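Low molecular weight heat shock protein (Xanthomonas axonopodis pv. citri, PDB 3GLA) probably acts as a small heat-shock chaperone of the alpha-crystallin (Hsp20) family, binding partly unfolded proteins under stress to limit their aggregation. Local coordinates at residues V13-L18 with E91-K96; K36-I41 with R69-D74. All blocks are in the same frame, centred on the assembly; numbering follows the deposited sequence.

Contact 1: V13-L18 with E91-K96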
loop_
_atom_site.group_PDB
_atom_site.type_symbol
_atom_site.label_atom_id
_atom_site.label_comp_id
_atom_site.label_asym_id
_atom_site.label_seq_id
_atom_site.Cartn_x
_atom_site.Cartn_y
_atom_site.Cartn_z
ATOM N N VAL B 13 23.590 8.227 4.429
ATOM C CA VAL B 13 25.031 8.220 4.711
ATOM C C VAL B 13 25.406 6.953 5.472
ATOM O O VAL B 13 26.363 6.275 5.089
ATOM C CB VAL B 13 25.493 9.501 5.495
ATOM C CG1 VAL B 13 27.023 9.336 5.832
ATOM C CG2 VAL B 13 25.331 10.701 4.601
ATOM N N ASN B 14 24.576 6.562 6.403
ATOM C CA ASN B 14 24.865 5.341 7.193
ATOM C C ASN B 14 24.037 4.097 6.858
ATOM O O ASN B 14 24.247 3.029 7.447
ATOM C CB ASN B 14 24.510 5.615 8.659
ATOM C CG ASN B 14 25.355 6.687 9.252
ATOM O OD1 ASN B 14 24.844 7.573 9.981
ATOM N ND2 ASN B 14 26.644 6.674 8.886
ATOM N N HIS B 15 23.047 4.236 5.958
ATOM C CA HIS B 15 22.070 3.147 5.829
ATOM C C HIS B 15 21.506 3.221 4.421
ATOM O O HIS B 15 21.567 4.280 3.739
ATOM C CB HIS B 15 20.830 3.369 6.667
ATOM C CG HIS B 15 21.050 3.357 8.117
ATOM N ND1 HIS B 15 20.899 2.217 8.897
ATOM C CD2 HIS B 15 21.352 4.373 8.961
ATOM C CE1 HIS B 15 21.151 2.530 10.155
ATOM N NE2 HIS B 15 21.429 3.828 10.224
ATOM N N PHE B 16 21.086 2.062 3.972
ATOM C CA PHE B 16 20.111 2.091 2.843
ATOM C C PHE B 16 18.711 1.965 3.489
ATOM O O PHE B 16 18.568 1.399 4.593
ATOM C CB PHE B 16 20.341 0.928 2.058
ATOM C CG PHE B 16 21.629 1.003 1.329
ATOM C CD1 PHE B 16 22.794 0.521 1.930
ATOM C CD2 PHE B 16 21.694 1.634 0.077
ATOM C CE1 PHE B 16 24.023 0.589 1.272
ATOM C CE2 PHE B 16 22.928 1.713 -0.650
ATOM C CZ PHE B 16 24.121 1.196 -0.028
ATOM N N VAL B 17 17.692 2.481 2.796
ATOM C CA VAL B 17 16.382 2.326 3.360
ATOM C C VAL B 17 15.527 1.847 2.160
ATOM O O VAL B 17 15.618 2.415 1.052
ATOM C CB VAL B 17 15.771 3.579 3.847
ATOM C CG1 VAL B 17 14.388 3.332 4.445
ATOM C CG2 VAL B 17 16.688 4.350 4.951
ATOM N N LEU B 18 14.768 0.775 2.382
ATOM C CA LEU B 18 13.850 0.358 1.346
ATOM C C LEU B 18 12.476 0.570 1.874
ATOM O O LEU B 18 12.180 0.252 3.035
ATOM C CB LEU B 18 14.081 -1.065 1.038
ATOM C CG LEU B 18 13.228 -1.653 -0.079
ATOM C CD1 LEU B 18 14.066 -2.836 -0.827
ATOM C CD2 LEU B 18 11.816 -2.137 0.528
ATOM N N GLU B 91 9.286 -0.439 6.039
ATOM C CA GLU B 91 10.521 0.323 5.813
ATOM C C GLU B 91 11.605 -0.540 6.323
ATOM O O GLU B 91 11.565 -1.015 7.505
ATOM C CB GLU B 91 10.390 1.581 6.588
ATOM C CG GLU B 91 11.777 2.373 6.519
ATOM C CD GLU B 91 11.663 3.715 7.206
ATOM O OE1 GLU B 91 12.718 4.166 7.696
ATOM O OE2 GLU B 91 10.578 4.250 7.294
ATOM N N ILE B 92 12.532 -0.857 5.452
ATOM C CA ILE B 92 13.612 -1.767 5.820
ATOM C C ILE B 92 14.841 -0.917 5.868
ATOM O O ILE B 92 15.137 -0.187 4.902
ATOM C CB ILE B 92 13.799 -2.741 4.751
ATOM C CG1 ILE B 92 12.496 -3.624 4.680
ATOM C CG2 ILE B 92 14.947 -3.693 5.129
ATOM C CD1 ILE B 92 12.520 -4.584 3.524
ATOM N N ARG B 93 15.616 -1.032 6.985
ATOM C CA ARG B 93 16.823 -0.206 7.053
ATOM C C ARG B 93 17.965 -1.139 7.063
ATOM O O ARG B 93 17.986 -2.159 7.750
ATOM C CB ARG B 93 16.846 0.648 8.313
ATOM C CG ARG B 93 15.718 1.635 8.329
ATOM C CD ARG B 93 15.923 2.714 9.374
ATOM N NE ARG B 93 15.408 3.917 8.771
ATOM C CZ ARG B 93 16.158 4.961 8.462
ATOM N NH1 ARG B 93 15.591 6.015 7.875
ATOM N NH2 ARG B 93 17.463 4.970 8.745
ATOM N N ILE B 94 18.975 -0.840 6.248
ATOM C CA ILE B 94 20.067 -1.742 6.063
ATOM C C ILE B 94 21.309 -0.881 6.321
ATOM O O ILE B 94 21.633 0.008 5.598
ATOM C CB ILE B 94 20.174 -2.248 4.704
ATOM C CG1 ILE B 94 18.858 -2.996 4.264
ATOM C CG2 ILE B 94 21.304 -3.297 4.558
ATOM C CD1 ILE B 94 18.006 -1.961 3.403
ATOM N N PRO B 95 22.001 -1.170 7.422
ATOM C CA PRO B 95 23.129 -0.278 7.710
ATOM C C PRO B 95 24.239 -0.550 6.802
ATOM O O PRO B 95 24.353 -1.617 6.194
ATOM C CB PRO B 95 23.530 -0.720 9.150
ATOM C CG PRO B 95 23.015 -2.087 9.311
ATOM C CD PRO B 95 21.751 -2.225 8.431
ATOM N N LYS B 96 25.142 0.456 6.667
ATOM C CA LYS B 96 26.323 0.208 5.886
ATOM C C LYS B 96 27.455 -0.301 6.791
ATOM O O LYS B 96 27.427 -0.004 7.958
ATOM C CB LYS B 96 26.807 1.501 5.250
ATOM C CG LYS B 96 25.856 1.948 4.156
ATOM C CD LYS B 96 26.328 3.342 3.757
ATOM C CE LYS B 96 25.553 3.764 2.528
ATOM N NZ LYS B 96 26.080 5.063 2.018
HETATM O O HOH W 1 26.040 2.467 9.480
#
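Val13 O meets the end of Lys96, whose extended chain runs past the loop to bring NZ within 3.3 Å of Val13 O, a weak hydrogen bond. The ammonium has a stronger partner in Glu11, with which it forms a salt bridge, and it also bonds Glu12 O. At Asn14 the two backbones join: Lys96 N reaches Asn14 O at 2.8 Å, lying 39° out of the carbonyl plane, and a water links the same oxygen to Lys96 O. His15 is the non-hydrogen-bonded partner of Pro95, and Arg93 NH2 sits above its ring, offset toward the rim. Phe16 pairs with Ile94 through two backbone bonds, Phe16 N to Ile94 O being 2.7 Å. Phe16 belongs to the other face of the sheet and crosses the Lys96 chain at about a right angle, CE1 lying 3.7 Å from Lys96 CG. Val17 returns to the His15 face. A chi1 of -179° places Val17 CG1 opposite the backbone N and leaves CG2 beside it, and the two methyls divide the work: CG1 packs on Glu91 CG at 3.5 Å, and CG2 sits over the centre of the Arg93 guanidinium, 3.5 Å from NH1. That group is kept in place by a salt bridge within its own strand, Arg93 NE to Glu91 OE1 at 2.9 Å, with the carboxylate oxygen in the guanidinium plane. Leu18 completes the register with Ile92; Leu18 N to Ile92 O is 2.7 Å, and their side chains lie side by side. The pairing thus has two chemistries: an ion-paired guanidinium covered by a valine methyl on the face of His15, Val17 and Arg93, and on the other an apolar row against the facing sheet, with the Lys96 chain at the Phe16 end.

Contact 2: K36-I41 with R69-D74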
loop_
_atom_site.group_PDB
_atom_site.type_symbol
_atom_site.label_atom_id
_atom_site.label_comp_id
_atom_site.label_asym_id
_atom_site.label_seq_id
_atom_site.Cartn_x
_atom_site.Cartn_y
_atom_site.Cartn_z
ATOM N N LYS B 36 24.023 -12.619 0.294
ATOM C CA LYS B 36 24.803 -12.348 -0.912
ATOM C C LYS B 36 24.575 -10.976 -1.494
ATOM O O LYS B 36 24.646 -10.797 -2.751
ATOM C CB LYS B 36 24.508 -13.422 -1.987
ATOM C CG LYS B 36 25.002 -14.839 -1.643
ATOM C CD LYS B 36 24.321 -15.985 -2.401
ATOM C CE LYS B 36 24.748 -17.324 -1.730
ATOM N NZ LYS B 36 23.787 -18.469 -1.913
ATOM N N GLY B 37 24.317 -10.001 -0.638
ATOM C CA GLY B 37 24.197 -8.597 -1.054
ATOM C C GLY B 37 22.805 -8.361 -1.684
ATOM O O GLY B 37 22.561 -7.284 -2.115
ATOM N N ILE B 38 21.921 -9.355 -1.572
ATOM C CA ILE B 38 20.608 -9.188 -2.282
ATOM C C ILE B 38 19.551 -9.193 -1.170
ATOM O O ILE B 38 19.310 -10.209 -0.460
ATOM C CB ILE B 38 20.400 -10.303 -3.247
ATOM C CG1 ILE B 38 21.461 -10.185 -4.357
ATOM C CG2 ILE B 38 18.961 -10.122 -3.856
ATOM C CD1 ILE B 38 21.462 -11.455 -5.154
ATOM N N LEU B 39 18.827 -8.039 -1.083
ATOM C CA LEU B 39 17.739 -7.923 -0.135
ATOM C C LEU B 39 16.478 -8.444 -0.793
ATOM O O LEU B 39 16.156 -8.010 -1.890
ATOM C CB LEU B 39 17.609 -6.418 0.185
ATOM C CG LEU B 39 16.449 -6.001 1.126
ATOM C CD1 LEU B 39 16.585 -6.693 2.529
ATOM C CD2 LEU B 39 16.423 -4.475 1.280
ATOM N N SER B 40 15.758 -9.311 -0.094
ATOM C CA SER B 40 14.561 -10.005 -0.646
ATOM C C SER B 40 13.391 -9.628 0.271
ATOM O O SER B 40 13.493 -9.553 1.508
ATOM C CB SER B 40 14.825 -11.535 -0.466
ATOM O OG SER B 40 13.646 -12.251 -0.579
ATOM N N ILE B 41 12.260 -9.350 -0.342
ATOM C CA ILE B 41 11.045 -9.274 0.400
ATOM C C ILE B 41 10.099 -10.261 -0.189
ATOM O O ILE B 41 9.997 -10.370 -1.399
ATOM C CB ILE B 41 10.385 -7.857 0.404
ATOM C CG1 ILE B 41 10.147 -7.362 -1.050
ATOM C CG2 ILE B 41 11.287 -6.914 1.164
ATOM C CD1 ILE B 41 9.282 -6.050 -1.111
ATOM N N ARG B 69 13.550 -8.955 -5.161
ATOM C CA ARG B 69 14.983 -8.981 -4.745
ATOM C C ARG B 69 15.601 -7.751 -5.191
ATOM O O ARG B 69 15.387 -7.227 -6.325
ATOM C CB ARG B 69 15.644 -10.188 -5.440
ATOM C CG ARG B 69 15.139 -11.517 -4.940
ATOM C CD ARG B 69 15.713 -12.829 -5.800
ATOM N NE ARG B 69 14.610 -13.178 -6.626
ATOM C CZ ARG B 69 13.792 -14.197 -6.571
ATOM N NH1 ARG B 69 13.994 -15.300 -5.856
ATOM N NH2 ARG B 69 12.787 -14.133 -7.388
ATOM N N PHE B 70 16.459 -7.210 -4.336
ATOM C CA PHE B 70 17.131 -5.988 -4.650
ATOM C C PHE B 70 18.616 -6.166 -4.300
ATOM O O PHE B 70 18.982 -6.134 -3.135
ATOM C CB PHE B 70 16.619 -4.802 -3.934
ATOM C CG PHE B 70 15.121 -4.621 -4.159
ATOM C CD1 PHE B 70 14.213 -5.291 -3.334
ATOM C CD2 PHE B 70 14.673 -4.042 -5.325
ATOM C CE1 PHE B 70 12.843 -5.191 -3.546
ATOM C CE2 PHE B 70 13.265 -3.958 -5.583
ATOM C CZ PHE B 70 12.371 -4.535 -4.663
ATOM N N ALA B 71 19.450 -6.321 -5.300
ATOM C CA ALA B 71 20.889 -6.309 -4.999
ATOM C C ALA B 71 21.224 -4.908 -4.485
ATOM O O ALA B 71 20.834 -3.892 -5.023
ATOM C CB ALA B 71 21.626 -6.528 -6.371
ATOM N N LEU B 72 22.003 -4.794 -3.387
ATOM C CA LEU B 72 22.353 -3.534 -2.859
ATOM C C LEU B 72 23.925 -3.451 -2.929
ATOM O O LEU B 72 24.561 -4.487 -3.175
ATOM C CB LEU B 72 22.013 -3.541 -1.380
ATOM C CG LEU B 72 20.466 -3.542 -1.133
ATOM C CD1 LEU B 72 20.331 -3.622 0.381
ATOM C CD2 LEU B 72 19.924 -2.232 -1.606
ATOM N N PRO B 73 24.404 -2.260 -2.800
ATOM C CA PRO B 73 25.896 -2.086 -2.877
ATOM C C PRO B 73 26.533 -2.894 -1.798
ATOM O O PRO B 73 25.944 -3.177 -0.723
ATOM C CB PRO B 73 26.084 -0.619 -2.542
ATOM C CG PRO B 73 24.857 0.052 -3.123
ATOM C CD PRO B 73 23.789 -0.953 -2.629
ATOM N N ASP B 74 27.796 -3.257 -2.070
ATOM C CA ASP B 74 28.561 -4.034 -1.142
ATOM C C ASP B 74 28.670 -3.421 0.186
ATOM O O ASP B 74 28.912 -4.146 1.192
ATOM C CB ASP B 74 29.969 -4.214 -1.718
ATOM C CG ASP B 74 30.017 -5.374 -2.669
ATOM O OD1 ASP B 74 31.119 -5.658 -3.210
ATOM O OD2 ASP B 74 28.973 -6.055 -2.870
#
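Leu39 holds CG anti to its backbone N (chi1 177°), while Leu72 swings CG to the side of its own N (chi1 -70°); so placed, the two side chains cross at a slant, with Leu72 CD1 3.9 Å from Leu39 CB. This is an antiparallel strand pair in one sheet of the alpha-crystallin beta-sandwich, and it starts just after a hairpin bend at Lys36-Gly37 with the backbone angles of a type I' turn. Leu39 and Phe70 form the hydrogen-bonded pair: Phe70 N reaches Leu39 O at 2.6 Å in the carbonyl plane, whereas Leu39 N meets Phe70 O at 2.8 Å from well above the plane of the Phe70 carbonyl. Both residues lie on the face turned to the other sheet, where Ile41 CG1 comes to the edge of the Phe70 ring, 4.3 Å from CE1. Ile38 and Ala71 occupy the other face, as a non-hydrogen-bonded pair. There Ile38 CG2 rests on the Arg69 CB methylene at 3.7 Å, while the polar end of Arg69 leads away. Past the last bridge the strands stay joined by one more backbone bond: Leu72 N donates to Gly37 O at 2.9 Å, nearly along the C=O axis.

How the contacts relate
Contact 1 and contact 2 belong to the two facing sheets of one beta-sandwich, their centres about 12 Å apart, and the core forms where their apolar faces meet. Leu18 touches both strands of contact 2: its CD1 lies 3.5 Å from Phe70 CD1 and 3.6 Å from Leu39 CD2. Ile92 CD1 meets Ile41 CG2 at 3.5 Å, and toward one end Phe16 CZ packs on Pro73 CG at 3.4 Å. Both segments of contact 2 fall, in sequence, between those of contact 1. Each contact also touches the second subunit, Val13 against its Arg55 and Phe70 against its Arg58, consistent with the dimerisation of bacterial and plant relatives, in which a strand on a long loop is exchanged with the partner.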